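Local coordinates for protein Non-ribosomal peptide synthetase (Streptomyces halstedii, PDB 3WV4) that is a non-ribosomal peptide synthetase fragment built on the AMP-binding enzyme fold of the ANL clan, at residues F238-V243 with I271-S276; S290-L295 with D325-A330. All coordinates share one frame; numbering follows the deposited sequence.

Contact 1 of 2, residues F238-V243 with I271-S276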
# COMPACT_ATOMS: atom_id res chain seq x y z
N PHE A 238 4.05 -6.98 -10.94
CA PHE A 238 3.01 -6.50 -11.82
C PHE A 238 1.81 -6.07 -10.99
O PHE A 238 1.07 -6.89 -10.45
CB PHE A 238 2.62 -7.58 -12.83
CG PHE A 238 1.76 -7.05 -13.98
CD1 PHE A 238 0.40 -6.90 -13.84
CD2 PHE A 238 2.36 -6.68 -15.20
CE1 PHE A 238 -0.37 -6.39 -14.89
CE2 PHE A 238 1.60 -6.21 -16.25
CZ PHE A 238 0.24 -6.05 -16.10
N CYS A 239 1.59 -4.76 -10.92
CA CYS A 239 0.62 -4.19 -10.05
C CYS A 239 -0.45 -3.47 -10.83
O CYS A 239 -0.24 -2.38 -11.41
CB CYS A 239 1.29 -3.24 -9.07
SG CYS A 239 0.15 -2.70 -7.81
N ARG A 240 -1.61 -4.09 -10.80
CA ARG A 240 -2.80 -3.62 -11.47
C ARG A 240 -3.65 -2.85 -10.44
O ARG A 240 -4.57 -2.09 -10.78
CB ARG A 240 -3.47 -4.86 -12.05
CG ARG A 240 -4.68 -4.64 -12.93
CD ARG A 240 -4.39 -4.52 -14.44
NE ARG A 240 -5.45 -5.28 -15.12
CZ ARG A 240 -6.74 -4.93 -15.10
NH1 ARG A 240 -7.14 -3.79 -14.51
NH2 ARG A 240 -7.64 -5.70 -15.68
N MET A 241 -3.27 -2.98 -9.18
CA MET A 241 -3.94 -2.28 -8.10
C MET A 241 -3.49 -0.87 -8.02
O MET A 241 -2.32 -0.57 -8.29
CB MET A 241 -3.63 -2.91 -6.73
CG MET A 241 -4.65 -3.93 -6.26
SD MET A 241 -4.54 -5.51 -7.08
CE MET A 241 -2.75 -5.60 -7.16
N SER A 242 -4.41 -0.02 -7.58
CA SER A 242 -4.14 1.38 -7.42
C SER A 242 -3.18 1.65 -6.29
O SER A 242 -3.34 1.15 -5.16
CB SER A 242 -5.43 2.15 -7.18
OG SER A 242 -5.11 3.50 -6.88
N VAL A 243 -2.19 2.48 -6.58
CA VAL A 243 -1.23 2.87 -5.54
C VAL A 243 -1.80 3.89 -4.55
O VAL A 243 -1.09 4.34 -3.64
CB VAL A 243 0.11 3.34 -6.14
CG1 VAL A 243 0.71 2.21 -6.95
CG2 VAL A 243 -0.05 4.59 -6.99
N ILE A 271 -7.62 -7.19 -20.74
CA ILE A 271 -7.82 -8.23 -21.75
C ILE A 271 -6.53 -8.83 -22.32
O ILE A 271 -6.46 -10.05 -22.46
CB ILE A 271 -8.78 -7.75 -22.90
CG1 ILE A 271 -8.41 -8.33 -24.30
CG2 ILE A 271 -8.89 -6.21 -22.94
CD1 ILE A 271 -8.83 -9.78 -24.53
N ALA A 272 -5.52 -8.01 -22.64
CA ALA A 272 -4.18 -8.51 -23.04
C ALA A 272 -3.29 -8.79 -21.82
O ALA A 272 -2.07 -8.91 -21.90
CB ALA A 272 -3.50 -7.52 -23.96
N LEU A 273 -3.95 -8.92 -20.68
CA LEU A 273 -3.30 -9.23 -19.45
C LEU A 273 -2.20 -10.28 -19.53
O LEU A 273 -1.10 -10.04 -19.02
CB LEU A 273 -4.35 -9.65 -18.45
CG LEU A 273 -3.84 -9.74 -17.03
CD1 LEU A 273 -3.24 -8.41 -16.58
CD2 LEU A 273 -4.98 -10.17 -16.13
N VAL A 274 -2.47 -11.43 -20.16
CA VAL A 274 -1.51 -12.54 -20.14
C VAL A 274 -0.20 -12.21 -20.89
O VAL A 274 0.91 -12.55 -20.44
CB VAL A 274 -2.08 -13.83 -20.74
CG1 VAL A 274 -1.03 -14.95 -20.72
CG2 VAL A 274 -3.34 -14.27 -19.98
N LYS A 275 -0.36 -11.55 -22.01
CA LYS A 275 0.74 -11.06 -22.79
C LYS A 275 1.57 -10.04 -21.99
O LYS A 275 2.79 -10.20 -21.83
CB LYS A 275 0.19 -10.41 -24.06
CG LYS A 275 1.22 -10.10 -25.12
CD LYS A 275 0.60 -9.22 -26.19
CE LYS A 275 1.47 -9.17 -27.42
NZ LYS A 275 0.87 -8.31 -28.48
N SER A 276 0.91 -9.02 -21.47
CA SER A 276 1.59 -8.05 -20.62
C SER A 276 2.44 -8.74 -19.54
O SER A 276 3.58 -8.36 -19.29
CB SER A 276 0.58 -7.11 -19.97
OG SER A 276 -0.56 -6.97 -20.81

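Contact 2 of 2, residues S290-L295 with D325-A330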
# COMPACT_ATOMS: atom_id res chain seq x y z
N SER A 290 -11.53 -11.21 -8.21
CA SER A 290 -12.06 -10.83 -9.50
C SER A 290 -10.94 -10.83 -10.54
O SER A 290 -11.09 -11.45 -11.57
CB SER A 290 -12.84 -9.52 -9.44
OG SER A 290 -11.95 -8.42 -9.33
N LEU A 291 -9.81 -10.21 -10.23
CA LEU A 291 -8.64 -10.29 -11.12
C LEU A 291 -8.10 -11.72 -11.36
O LEU A 291 -7.65 -12.06 -12.46
CB LEU A 291 -7.52 -9.41 -10.58
CG LEU A 291 -6.29 -9.21 -11.47
CD1 LEU A 291 -6.68 -8.79 -12.87
CD2 LEU A 291 -5.34 -8.16 -10.86
N ALA A 292 -8.10 -12.56 -10.33
CA ALA A 292 -7.63 -13.95 -10.50
C ALA A 292 -8.51 -14.78 -11.51
O ALA A 292 -7.96 -15.48 -12.38
CB ALA A 292 -7.58 -14.63 -9.17
N SER A 293 -9.84 -14.71 -11.38
CA SER A 293 -10.78 -15.41 -12.29
C SER A 293 -10.60 -14.93 -13.72
O SER A 293 -10.53 -15.73 -14.63
CB SER A 293 -12.24 -15.14 -11.94
OG SER A 293 -12.40 -15.07 -10.56
N MET A 294 -10.50 -13.63 -13.90
CA MET A 294 -10.24 -13.07 -15.23
C MET A 294 -8.94 -13.66 -15.80
O MET A 294 -8.89 -14.04 -16.98
CB MET A 294 -10.12 -11.56 -15.15
CG MET A 294 -10.28 -10.79 -16.46
SD MET A 294 -9.62 -9.08 -16.43
CE MET A 294 -10.18 -8.44 -14.84
N LEU A 295 -7.89 -13.74 -14.97
CA LEU A 295 -6.62 -14.31 -15.41
C LEU A 295 -6.71 -15.81 -15.80
O LEU A 295 -6.10 -16.24 -16.77
CB LEU A 295 -5.52 -14.13 -14.34
CG LEU A 295 -4.07 -14.55 -14.73
CD1 LEU A 295 -3.69 -14.14 -16.15
CD2 LEU A 295 -2.96 -14.06 -13.79
N ASP A 325 -6.99 -23.60 -7.90
CA ASP A 325 -6.61 -24.74 -8.70
C ASP A 325 -6.28 -24.30 -10.10
O ASP A 325 -5.27 -24.74 -10.69
CB ASP A 325 -7.73 -25.79 -8.73
CG ASP A 325 -7.96 -26.50 -7.37
OD1 ASP A 325 -7.09 -26.45 -6.46
OD2 ASP A 325 -9.07 -27.09 -7.22
N ALA A 326 -7.09 -23.39 -10.63
CA ALA A 326 -6.92 -22.96 -12.01
C ALA A 326 -5.61 -22.19 -12.17
O ALA A 326 -4.94 -22.29 -13.19
CB ALA A 326 -8.08 -22.10 -12.39
N LEU A 327 -5.25 -21.43 -11.15
CA LEU A 327 -4.04 -20.65 -11.20
C LEU A 327 -2.85 -21.59 -11.17
O LEU A 327 -1.87 -21.36 -11.86
CB LEU A 327 -3.93 -19.74 -10.00
CG LEU A 327 -4.67 -18.41 -9.99
CD1 LEU A 327 -4.54 -17.87 -8.58
CD2 LEU A 327 -4.20 -17.41 -11.06
N ARG A 328 -2.94 -22.61 -10.33
CA ARG A 328 -1.82 -23.53 -10.17
C ARG A 328 -1.61 -24.34 -11.44
O ARG A 328 -0.47 -24.62 -11.82
CB ARG A 328 -2.02 -24.43 -8.98
CG ARG A 328 -1.63 -23.76 -7.69
CD ARG A 328 -1.93 -24.65 -6.51
NE ARG A 328 -1.60 -23.96 -5.28
CZ ARG A 328 -2.29 -24.05 -4.14
NH1 ARG A 328 -3.37 -24.80 -4.09
NH2 ARG A 328 -1.90 -23.39 -3.04
N SER A 329 -2.72 -24.67 -12.10
CA SER A 329 -2.68 -25.40 -13.33
C SER A 329 -2.05 -24.56 -14.47
O SER A 329 -1.24 -25.05 -15.22
CB SER A 329 -4.11 -25.85 -13.67
OG SER A 329 -4.15 -26.63 -14.84
N ALA A 330 -2.41 -23.28 -14.52
CA ALA A 330 -1.89 -22.36 -15.53
C ALA A 330 -0.47 -21.91 -15.24
O ALA A 330 0.30 -21.76 -16.18
CB ALA A 330 -2.80 -21.15 -15.66

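Contact 1 of 2, residues F238-V243 with I271-S276
Phe-238 and Leu-273 meet through their apolar side chains, with Ser-276 next to Leu-273 on the same helix. Ring atom CE1 of Phe-238 lies 3.9 Å from CD1 of Leu-273, and the methyl meets the ring obliquely. Farther round the ring, CE2 of Phe-238 comes 4.0 Å from CB of Ser-276, so the aromatic group spans one helical turn. With CG of Leu-273 anti to its backbone N (chi1 -169°), the leucine branch reaches a strand that its CB does not face directly. The same CD1 of Leu-273 also touches the edge of the Arg-240 guanidinium, 4.1 Å from NE; here the arginine, with its chain bent at chi2 and chi3, lies on the solvent-exposed side.

In the fold, Phe-238 lies near the end of strand 236-239, which runs parallel to strand 261-264, with helix 246-258 joining the two in a beta-alpha-beta crossover. Helix 273-280 comes next in the chain, begins just after an unmodelled loop, and leads on to strand 284-287, whose Met-284 shares a backbone hydrogen bond with Phe-238.

Ala-272, at the N-cap position, offers its carbonyl O twice: to Ser-276 N at 3.0 Å and to Ser-276 OG at 2.7 Å. The hydroxyl donor stands 56° out of the carbonyl plane. This second bond probably holds the Ser-276 hydroxyl at its off-staggered chi1 of -29°, while CB carries the contact with the ring.

Contact 2 of 2, residues S290-L295 with D325-A330
Leu-327 reaches from helix 321-330 to Ala-292 and Leu-295 of helix 289-300, touching them with both of its methyls. CD1 of Leu-327 lies 4.5 Å from CB of Ala-292, whereas CD2 of Leu-327 lies 4.5 Å from CD2 of Leu-295. CD2 of Leu-327 also passes 4.4 Å from the carbonyl O of Ala-292. All three are near the outer limit of van der Waals contact, and the segments bury just 98 Å² in total, which marks a light touch between helices. The backbones come closest at Ala-292 and Leu-327, whose CA atoms are 7.6 Å apart, consistent with the small side chain of Ala-292. CG of Leu-327 sits beside its own backbone N (chi1 -82°) and the chain is then extended (chi2 171°), which carries both methyls to the neighbouring helix although CB does not point straight at it.

Topologically, these are the helices of two successive beta-alpha-beta crossovers: helix 289-300 connects parallel strands 284-287 and 311-314, and helix 321-330 connects 311-314 to 335-340. Sheet residues back the buried side, Ile-287 touching Ala-292 and Met-285 touching Leu-295, while Leu-319 also packs on Ala-292.

Away from this apolar patch the character changes. Ser-290, Asp-325 and Ser-329 are exposed and do not meet the opposing segment. Asp-325 OD1 is instead bonded to Gln-321, one turn earlier in its own helix, and Arg-328 makes a salt bridge with Glu-356. Just past segment 290-295, Thr-296 of the same helix touches both Ala-326 and Leu-327.

Contacts 1 and 2 follow one another along the chain, and their centres are about 14 Å apart, on the same side of the molecule's centre. Helix 289-300 joins them, since it meets helix 321-330 in contact 2 and also packs against both segments of contact 1. Toward 271-276, Val-274 CG2 lies 3.8 Å from Leu-295 CD1, and Leu-273 CD2 lies 3.9 Å from Leu-291 CD1. Toward 238-243, Arg-240 NH2 approaches Met-294 CE to 3.8 Å. Leu-295 takes part in contact 2 while touching the helix of contact 1, so that it is packed in both directions. All four segments belong to the AMP-binding enzyme part of the chain.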